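Local coordinates for protein metallo-beta-lactamase (Chryseobacterium indologenes, PDB 3L6N) that hydrolyses the beta-lactam ring of penicillins, cephalosporins and carbapenems as a zinc-dependent class B beta-lactamase, thereby conferring resistance to these antibiotics, at residues F45-E50 and V70-T75; A74-D79 and T140-V145. All coordinates share one frame; numbering follows the deposited sequence.

Contact 1: F45-E50 and V70-T75; sequences FDVPWE and VAVFAT
Asp46 lays its carboxylate against Thr75 and engages it with both oxygens. OD1 accepts the backbone N-H of Thr75 (OD1 to N 2.8 Å), met on the syn side and 15° out of the carboxylate plane, while OD2 takes the hydroxyl of Thr75 through its syn lone pair, OD2 to OG1 2.6 Å. Two donors of one residue thus fix the rotation of the buried carboxylate. In Thr75, chi1 of 66° sets OG1 between the backbone N and the carbonyl carbon, from where it reaches OD2 while the N-H meets OD1. The negative charge is answered by Arg81, whose NE forms a salt bridge with OD2, and the carbonyl of Asp46 accepts from the hydroxyl of Tyr18. On the backbone, Asp46 N donates to Phe73 O at 2.8 Å, and the same oxygen receives a CA-H...O contact from Phe45 CA at 3.5 Å. Phe45 and Phe73, a parallel bridge pair, send their rings to the same face of the sheet; the rings are slid apart, centroids 5.5 Å and planes 30° from each other, and the closest side-chain approach is Phe45 CD2 to Phe73 CB, 3.7 Å. Val47 CG1 meets Val72 CG1 at 3.6 Å. Strands 41-45 and 69-73, joined through helix 54-65, form a beta-alpha-beta unit of the metallo-beta-lactamase fold, the second strand running on to the zinc ligands. Phe130 of the second sheet packs edge-to-face on both rings and Phe148 on that of Phe45, and Val47 leans on Tyr54 of helix 54-65.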
ATOM      1  N   PHE A  45       5.696   0.883  -2.258  1.00  3.18           N
ATOM      2  CA  PHE A  45       4.326   1.279  -1.973  1.00  3.13           C
ATOM      3  C   PHE A  45       3.931   0.677  -0.646  1.00  3.39           C
ATOM      4  O   PHE A  45       3.596  -0.507  -0.564  1.00  4.19           O
ATOM      5  CB  PHE A  45       3.387   0.868  -3.114  1.00  3.01           C
ATOM      6  CG  PHE A  45       3.724   1.539  -4.405  1.00  3.94           C
ATOM      7  CD1 PHE A  45       4.589   0.936  -5.309  1.00  3.06           C
ATOM      8  CD2 PHE A  45       3.220   2.807  -4.691  1.00  4.36           C
ATOM      9  CE1 PHE A  45       4.938   1.575  -6.492  1.00  3.41           C
ATOM     10  CE2 PHE A  45       3.558   3.450  -5.876  1.00  4.29           C
ATOM     11  CZ  PHE A  45       4.420   2.820  -6.781  1.00  3.86           C
ATOM     12  N   ASP A  46       3.993   1.535   0.373  1.00  2.59           N
ATOM     13  CA  ASP A  46       3.878   1.163   1.786  1.00  3.30           C
ATOM     14  C   ASP A  46       5.098   0.395   2.250  1.00  3.42           C
ATOM     15  O   ASP A  46       5.860  -0.138   1.446  1.00  4.02           O
ATOM     16  CB  ASP A  46       2.557   0.457   2.081  1.00  3.24           C
ATOM     17  CG  ASP A  46       1.384   1.328   1.724  1.00  5.00           C
ATOM     18  OD1 ASP A  46       1.426   2.509   2.117  1.00  5.67           O
ATOM     19  OD2 ASP A  46       0.440   0.847   1.057  1.00  5.71           O
ATOM     20  N   VAL A  47       5.286   0.376   3.566  1.00  3.59           N
ATOM     21  CA  VAL A  47       6.543  -0.085   4.172  1.00  3.95           C
ATOM     22  C   VAL A  47       6.292  -1.282   5.090  1.00  4.16           C
ATOM     23  O   VAL A  47       5.134  -1.540   5.459  1.00  5.09           O
ATOM     24  CB  VAL A  47       7.225   1.056   4.968  1.00  3.69           C
ATOM     25  CG1 VAL A  47       7.532   2.243   4.058  1.00  5.32           C
ATOM     26  CG2 VAL A  47       6.358   1.503   6.142  1.00  5.68           C
ATOM     27  N   PRO A  48       7.353  -2.031   5.445  1.00  3.83           N
ATOM     28  CA  PRO A  48       7.133  -3.138   6.393  1.00  4.06           C
ATOM     29  C   PRO A  48       6.383  -2.712   7.641  1.00  4.32           C
ATOM     30  O   PRO A  48       6.585  -1.605   8.156  1.00  4.45           O
ATOM     31  CB  PRO A  48       8.549  -3.593   6.735  1.00  3.56           C
ATOM     32  CG  PRO A  48       9.315  -3.328   5.477  1.00  4.83           C
ATOM     33  CD  PRO A  48       8.752  -2.009   4.967  1.00  3.62           C
ATOM     34  N   TRP A  49       5.498  -3.593   8.107  1.00  4.98           N
ATOM     35  CA  TRP A  49       4.680  -3.324   9.292  1.00  5.27           C
ATOM     36  C   TRP A  49       5.546  -3.024  10.515  1.00  5.44           C
ATOM     37  O   TRP A  49       5.230  -2.131  11.305  1.00  5.56           O
ATOM     38  CB  TRP A  49       3.741  -4.499   9.580  1.00  5.84           C
ATOM     39  CG  TRP A  49       2.431  -4.094  10.231  1.00  5.65           C
ATOM     40  CD1 TRP A  49       2.165  -2.950  10.949  1.00  5.34           C
ATOM     41  CD2 TRP A  49       1.207  -4.840  10.207  1.00  5.54           C
ATOM     42  NE1 TRP A  49       0.855  -2.944  11.366  1.00  5.30           N
ATOM     43  CE2 TRP A  49       0.244  -4.088  10.924  1.00  6.28           C
ATOM     44  CE3 TRP A  49       0.833  -6.076   9.654  1.00  6.91           C
ATOM     45  CZ2 TRP A  49      -1.080  -4.526  11.090  1.00  5.90           C
ATOM     46  CZ3 TRP A  49      -0.499  -6.511   9.817  1.00  8.37           C
ATOM     47  CH2 TRP A  49      -1.429  -5.736  10.540  1.00  8.01           C
ATOM     48  N   GLU A  50       6.650  -3.753  10.641  1.00  5.77           N
ATOM     49  CA  GLU A  50       7.597  -3.542  11.729  1.00  6.86           C
ATOM     50  C   GLU A  50       8.771  -2.700  11.249  1.00  6.77           C
ATOM     51  O   GLU A  50       9.500  -3.101  10.347  1.00  6.54           O
ATOM     52  CB  GLU A  50       8.107  -4.884  12.280  1.00  6.23           C
ATOM     53  CG  GLU A  50       7.037  -5.797  12.877  1.00  8.44           C
ATOM     54  CD  GLU A  50       6.379  -5.255  14.146  1.00  9.23           C
ATOM     55  OE1 GLU A  50       5.564  -6.007  14.718  1.00 11.68           O
ATOM     56  OE2 GLU A  50       6.652  -4.106  14.562  1.00 10.24           O
ATOM     57  N   VAL A  70      14.541   4.215  -4.029  1.00  9.20           N
ATOM     58  CA  VAL A  70      14.663   5.634  -4.374  1.00  9.92           C
ATOM     59  C   VAL A  70      13.409   6.456  -4.107  1.00  9.86           C
ATOM     60  O   VAL A  70      13.445   7.680  -4.209  1.00 10.04           O
ATOM     61  CB  VAL A  70      15.174   5.839  -5.834  1.00 10.23           C
ATOM     62  CG1 VAL A  70      16.530   5.144  -6.006  1.00 11.90           C
ATOM     63  CG2 VAL A  70      14.150   5.359  -6.877  1.00  9.95           C
ATOM     64  N   ALA A  71      12.303   5.793  -3.755  1.00  8.56           N
ATOM     65  CA  ALA A  71      11.065   6.501  -3.425  1.00  7.67           C
ATOM     66  C   ALA A  71      10.161   5.609  -2.592  1.00  7.11           C
ATOM     67  O   ALA A  71      10.155   4.378  -2.766  1.00  6.92           O
ATOM     68  CB  ALA A  71      10.349   6.949  -4.684  1.00  7.69           C
ATOM     69  N   VAL A  72       9.406   6.226  -1.688  1.00  6.27           N
ATOM     70  CA  VAL A  72       8.433   5.491  -0.870  1.00  6.06           C
ATOM     71  C   VAL A  72       7.118   6.242  -0.961  1.00  6.34           C
ATOM     72  O   VAL A  72       7.072   7.443  -0.657  1.00  5.95           O
ATOM     73  CB  VAL A  72       8.888   5.426   0.602  1.00  6.24           C
ATOM     74  CG1 VAL A  72       7.817   4.765   1.486  1.00  5.55           C
ATOM     75  CG2 VAL A  72      10.221   4.680   0.720  1.00  6.79           C
ATOM     76  N   PHE A  73       6.068   5.552  -1.402  1.00  5.76           N
ATOM     77  CA  PHE A  73       4.711   6.114  -1.450  1.00  5.43           C
ATOM     78  C   PHE A  73       3.845   5.480  -0.365  1.00  5.26           C
ATOM     79  O   PHE A  73       3.815   4.263  -0.245  1.00  5.24           O
ATOM     80  CB  PHE A  73       4.070   5.852  -2.819  1.00  6.31           C
ATOM     81  CG  PHE A  73       4.569   6.751  -3.910  1.00  6.66           C
ATOM     82  CD1 PHE A  73       5.848   6.593  -4.449  1.00  6.85           C
ATOM     83  CD2 PHE A  73       3.738   7.746  -4.424  1.00  6.99           C
ATOM     84  CE1 PHE A  73       6.309   7.421  -5.471  1.00  7.88           C
ATOM     85  CE2 PHE A  73       4.189   8.588  -5.454  1.00  8.33           C
ATOM     86  CZ  PHE A  73       5.481   8.420  -5.977  1.00  7.31           C
ATOM     87  N   ALA A  74       3.138   6.310   0.400  1.00  5.05           N
ATOM     88  CA  ALA A  74       2.240   5.817   1.457  1.00  4.44           C
ATOM     89  C   ALA A  74       0.801   5.886   0.993  1.00  5.02           C
ATOM     90  O   ALA A  74       0.376   6.915   0.453  1.00  5.61           O
ATOM     91  CB  ALA A  74       2.407   6.667   2.730  1.00  4.52           C
ATOM     92  N   THR A  75       0.049   4.805   1.205  1.00  4.59           N
ATOM     93  CA  THR A  75      -1.352   4.779   0.786  1.00  4.58           C
ATOM     94  C   THR A  75      -2.346   5.170   1.887  1.00  4.20           C
ATOM     95  O   THR A  75      -3.551   5.264   1.638  1.00  3.68           O
ATOM     96  CB  THR A  75      -1.774   3.458   0.096  1.00  4.91           C
ATOM     97  OG1 THR A  75      -1.716   2.384   1.039  1.00  5.25           O
ATOM     98  CG2 THR A  75      -0.885   3.157  -1.107  1.00  5.70           C
TER

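Contact 2: A74-D79 and T140-V145; sequences ATHSHD and TADNVV. With ZN (zinc ion), chain B.
Thr75 passes its backbone carbonyl to Val144, whose N-H binds Thr75 O at 3.0 Å, and Asn143 CA adds a CA-H...O contact to the same oxygen. Val144 returns the approach with CG2, which lies 3.6 Å from Thr75 CA, so the two backbones are joined by a polar bond and a methyl packed beside it. His76, next along the chain, directs its CB toward 140-145. This CB rests on the carboxylate of Asp142, 3.3 Å from OD2, and CG turns between the backbone N and carbonyl carbon (chi1 64°), leading the ring to a zinc ion that NE2 binds at 2.1 Å. His78 is a second ligand, through ND1, 2.0 Å from zinc, with His139 and water 2 as the remaining ligands. His76 and His78 are the histidines of the HXHXD motif, whose Asp80 binds the second zinc. Thr140 CG2 reaches His78 CE1 at 3.3 Å, the two side chains coming from opposite directions, while NE2 of that ring is held by Glu173. The second shell is tied together by Asp142: OD1 accepts the Thr140 hydroxyl on its anti side (OG1 to OD1 2.7 Å) and a hydrogen from water 1, itself bonded to Ser77 OG, whereas OD2 receives a weak bond from Ser77 N and is also hydrogen-bonded to Thr101 OG1. The zinc-binding loop after strand 69-73 is thereby joined to the loop leading into strand 145-148, with Phe104 of helix 99-107 against Ser77 and Asp142, and Val132 of strand 128-133 against Val144.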
ATOM      1  N   ALA A  74       3.138   6.310   0.400  1.00  5.05           N
ATOM      2  CA  ALA A  74       2.240   5.817   1.457  1.00  4.44           C
ATOM      3  C   ALA A  74       0.801   5.886   0.993  1.00  5.02           C
ATOM      4  O   ALA A  74       0.376   6.915   0.453  1.00  5.61           O
ATOM      5  CB  ALA A  74       2.407   6.667   2.730  1.00  4.52           C
ATOM      6  N   THR A  75       0.049   4.805   1.205  1.00  4.59           N
ATOM      7  CA  THR A  75      -1.352   4.779   0.786  1.00  4.58           C
ATOM      8  C   THR A  75      -2.346   5.170   1.887  1.00  4.20           C
ATOM      9  O   THR A  75      -3.551   5.264   1.638  1.00  3.68           O
ATOM     10  CB  THR A  75      -1.774   3.458   0.096  1.00  4.91           C
ATOM     11  OG1 THR A  75      -1.716   2.384   1.039  1.00  5.25           O
ATOM     12  CG2 THR A  75      -0.885   3.157  -1.107  1.00  5.70           C
ATOM     13  N   HIS A  76      -1.835   5.361   3.102  1.00  3.76           N
ATOM     14  CA  HIS A  76      -2.484   6.168   4.157  1.00  3.78           C
ATOM     15  C   HIS A  76      -1.545   6.289   5.359  1.00  3.73           C
ATOM     16  O   HIS A  76      -0.375   5.876   5.269  1.00  3.97           O
ATOM     17  CB  HIS A  76      -3.945   5.738   4.525  1.00  3.66           C
ATOM     18  CG  HIS A  76      -4.095   4.372   5.130  1.00  3.64           C
ATOM     19  ND1 HIS A  76      -4.144   3.220   4.371  1.00  3.97           N
ATOM     20  CD2 HIS A  76      -4.335   3.990   6.406  1.00  5.81           C
ATOM     21  CE1 HIS A  76      -4.337   2.180   5.166  1.00  5.15           C
ATOM     22  NE2 HIS A  76      -4.455   2.620   6.405  1.00  5.01           N
ATOM     23  N   SER A  77      -2.025   6.878   6.459  1.00  3.95           N
ATOM     24  CA  SER A  77      -1.118   7.290   7.535  1.00  4.68           C
ATOM     25  C   SER A  77      -0.727   6.209   8.531  1.00  5.30           C
ATOM     26  O   SER A  77       0.169   6.431   9.336  1.00  5.23           O
ATOM     27  CB  SER A  77      -1.711   8.458   8.321  1.00  4.50           C
ATOM     28  OG  SER A  77      -2.775   8.003   9.148  1.00  5.40           O
ATOM     29  N   HIS A  78      -1.398   5.061   8.483  1.00  5.41           N
ATOM     30  CA  HIS A  78      -1.217   4.026   9.499  1.00  6.04           C
ATOM     31  C   HIS A  78       0.150   3.346   9.464  1.00  6.30           C
ATOM     32  O   HIS A  78       0.880   3.425   8.476  1.00  6.46           O
ATOM     33  CB  HIS A  78      -2.321   2.975   9.379  1.00  5.51           C
ATOM     34  CG  HIS A  78      -3.659   3.438   9.866  1.00  5.21           C
ATOM     35  ND1 HIS A  78      -4.835   2.811   9.508  1.00  6.90           N
ATOM     36  CD2 HIS A  78      -4.005   4.452  10.696  1.00  7.58           C
ATOM     37  CE1 HIS A  78      -5.846   3.416  10.114  1.00  7.44           C
ATOM     38  NE2 HIS A  78      -5.372   4.420  10.825  1.00  7.95           N
ATOM     39  N   ASP A  79       0.482   2.677  10.563  1.00  7.02           N
ATOM     40  CA  ASP A  79       1.807   2.050  10.740  1.00  7.47           C
ATOM     41  C   ASP A  79       2.198   1.041   9.663  1.00  6.69           C
ATOM     42  O   ASP A  79       3.385   0.895   9.357  1.00  7.12           O
ATOM     43  CB  ASP A  79       1.872   1.328  12.082  1.00  8.08           C
ATOM     44  CG  ASP A  79       1.865   2.263  13.271  1.00 12.67           C
ATOM     45  OD1 ASP A  79       1.730   1.733  14.394  1.00 17.21           O
ATOM     46  OD2 ASP A  79       1.991   3.495  13.123  1.00 17.22           O
ATOM     47  N   THR A 140     -10.060   4.515   5.928  1.00  6.51           N
ATOM     48  CA  THR A 140      -9.777   5.794   6.578  1.00  6.55           C
ATOM     49  C   THR A 140     -10.236   6.929   5.662  1.00  6.83           C
ATOM     50  O   THR A 140     -10.666   6.687   4.523  1.00  7.12           O
ATOM     51  CB  THR A 140      -8.272   5.981   6.815  1.00  6.27           C
ATOM     52  OG1 THR A 140      -7.587   5.788   5.571  1.00  6.76           O
ATOM     53  CG2 THR A 140      -7.746   4.993   7.865  1.00  5.93           C
ATOM     54  N   ALA A 141     -10.122   8.170   6.138  1.00  6.40           N
ATOM     55  CA  ALA A 141     -10.518   9.319   5.325  1.00  6.95           C
ATOM     56  C   ALA A 141      -9.503   9.616   4.225  1.00  6.87           C
ATOM     57  O   ALA A 141      -9.822  10.288   3.239  1.00  7.31           O
ATOM     58  CB  ALA A 141     -10.716  10.557   6.210  1.00  7.52           C
ATOM     59  N   ASP A 142      -8.277   9.120   4.399  1.00  6.19           N
ATOM     60  CA  ASP A 142      -7.165   9.458   3.506  1.00  6.06           C
ATOM     61  C   ASP A 142      -6.728   8.317   2.585  1.00  5.50           C
ATOM     62  O   ASP A 142      -5.782   8.470   1.806  1.00  6.64           O
ATOM     63  CB  ASP A 142      -5.952   9.972   4.310  1.00  5.61           C
ATOM     64  CG  ASP A 142      -5.336   8.898   5.217  1.00  4.70           C
ATOM     65  OD1 ASP A 142      -6.084   8.073   5.776  1.00  5.87           O
ATOM     66  OD2 ASP A 142      -4.091   8.897   5.389  1.00  6.12           O
ATOM     67  N   ASN A 143      -7.378   7.165   2.685  1.00  5.77           N
ATOM     68  CA  ASN A 143      -6.910   6.021   1.894  1.00  6.08           C
ATOM     69  C   ASN A 143      -6.917   6.281   0.391  1.00  6.33           C
ATOM     70  O   ASN A 143      -7.872   6.847  -0.149  1.00  7.29           O
ATOM     71  CB  ASN A 143      -7.602   4.691   2.263  1.00  5.78           C
ATOM     72  CG  ASN A 143      -9.138   4.742   2.237  1.00  6.78           C
ATOM     73  OD1 ASN A 143      -9.769   3.913   2.885  1.00  7.19           O
ATOM     74  ND2 ASN A 143      -9.731   5.656   1.470  1.00  6.24           N
ATOM     75  N   VAL A 144      -5.831   5.881  -0.261  1.00  5.84           N
ATOM     76  CA  VAL A 144      -5.698   5.998  -1.709  1.00  5.62           C
ATOM     77  C   VAL A 144      -5.341   4.632  -2.286  1.00  5.65           C
ATOM     78  O   VAL A 144      -4.897   3.746  -1.558  1.00  5.28           O
ATOM     79  CB  VAL A 144      -4.636   7.045  -2.122  1.00  5.57           C
ATOM     80  CG1 VAL A 144      -5.106   8.451  -1.763  1.00  6.00           C
ATOM     81  CG2 VAL A 144      -3.265   6.744  -1.473  1.00  4.72           C
ATOM     82  N   VAL A 145      -5.551   4.478  -3.591  1.00  5.78           N
ATOM     83  CA  VAL A 145      -5.197   3.259  -4.317  1.00  6.21           C
ATOM     84  C   VAL A 145      -4.105   3.600  -5.333  1.00  6.19           C
ATOM     85  O   VAL A 145      -3.910   4.770  -5.668  1.00  5.83           O
ATOM     86  CB  VAL A 145      -6.428   2.642  -5.040  1.00  6.46           C
ATOM     87  CG1 VAL A 145      -7.535   2.267  -4.036  1.00  7.54           C
ATOM     88  CG2 VAL A 145      -6.974   3.592  -6.148  1.00  7.41           C
TER
HETATM   89 ZN    ZN B 301      -5.122   1.476   8.033  1.00  9.28          ZN
HETATM   90  O   HOH W   1      -5.030   7.068   8.033  1.00  6.37           O
HETATM   91  O   HOH W   2      -4.055  -0.106   8.116  1.00 10.54           O

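In the fold
Both contacts are buried, and they share Ala74 and Thr75, where strand 69-73 gives way to the zinc-binding loop. Contact 1 belongs to the larger sheet and joins neighbouring parallel strands at their ends; contact 2 carries the same chain on to the loop before strand 145-148, in the other sheet. Thr75 links them, with its hydroxyl and N-H committed to contact 1 and its carbonyl to contact 2. The chemistry shifts accordingly: aromatic and aliphatic packing beside one carboxylate in the first, histidines on zinc backed by a water and a second carboxylate in the second. Contact 1 acts within one sheet, whereas contact 2 ties it to the loop entering the other, beside the metal centre.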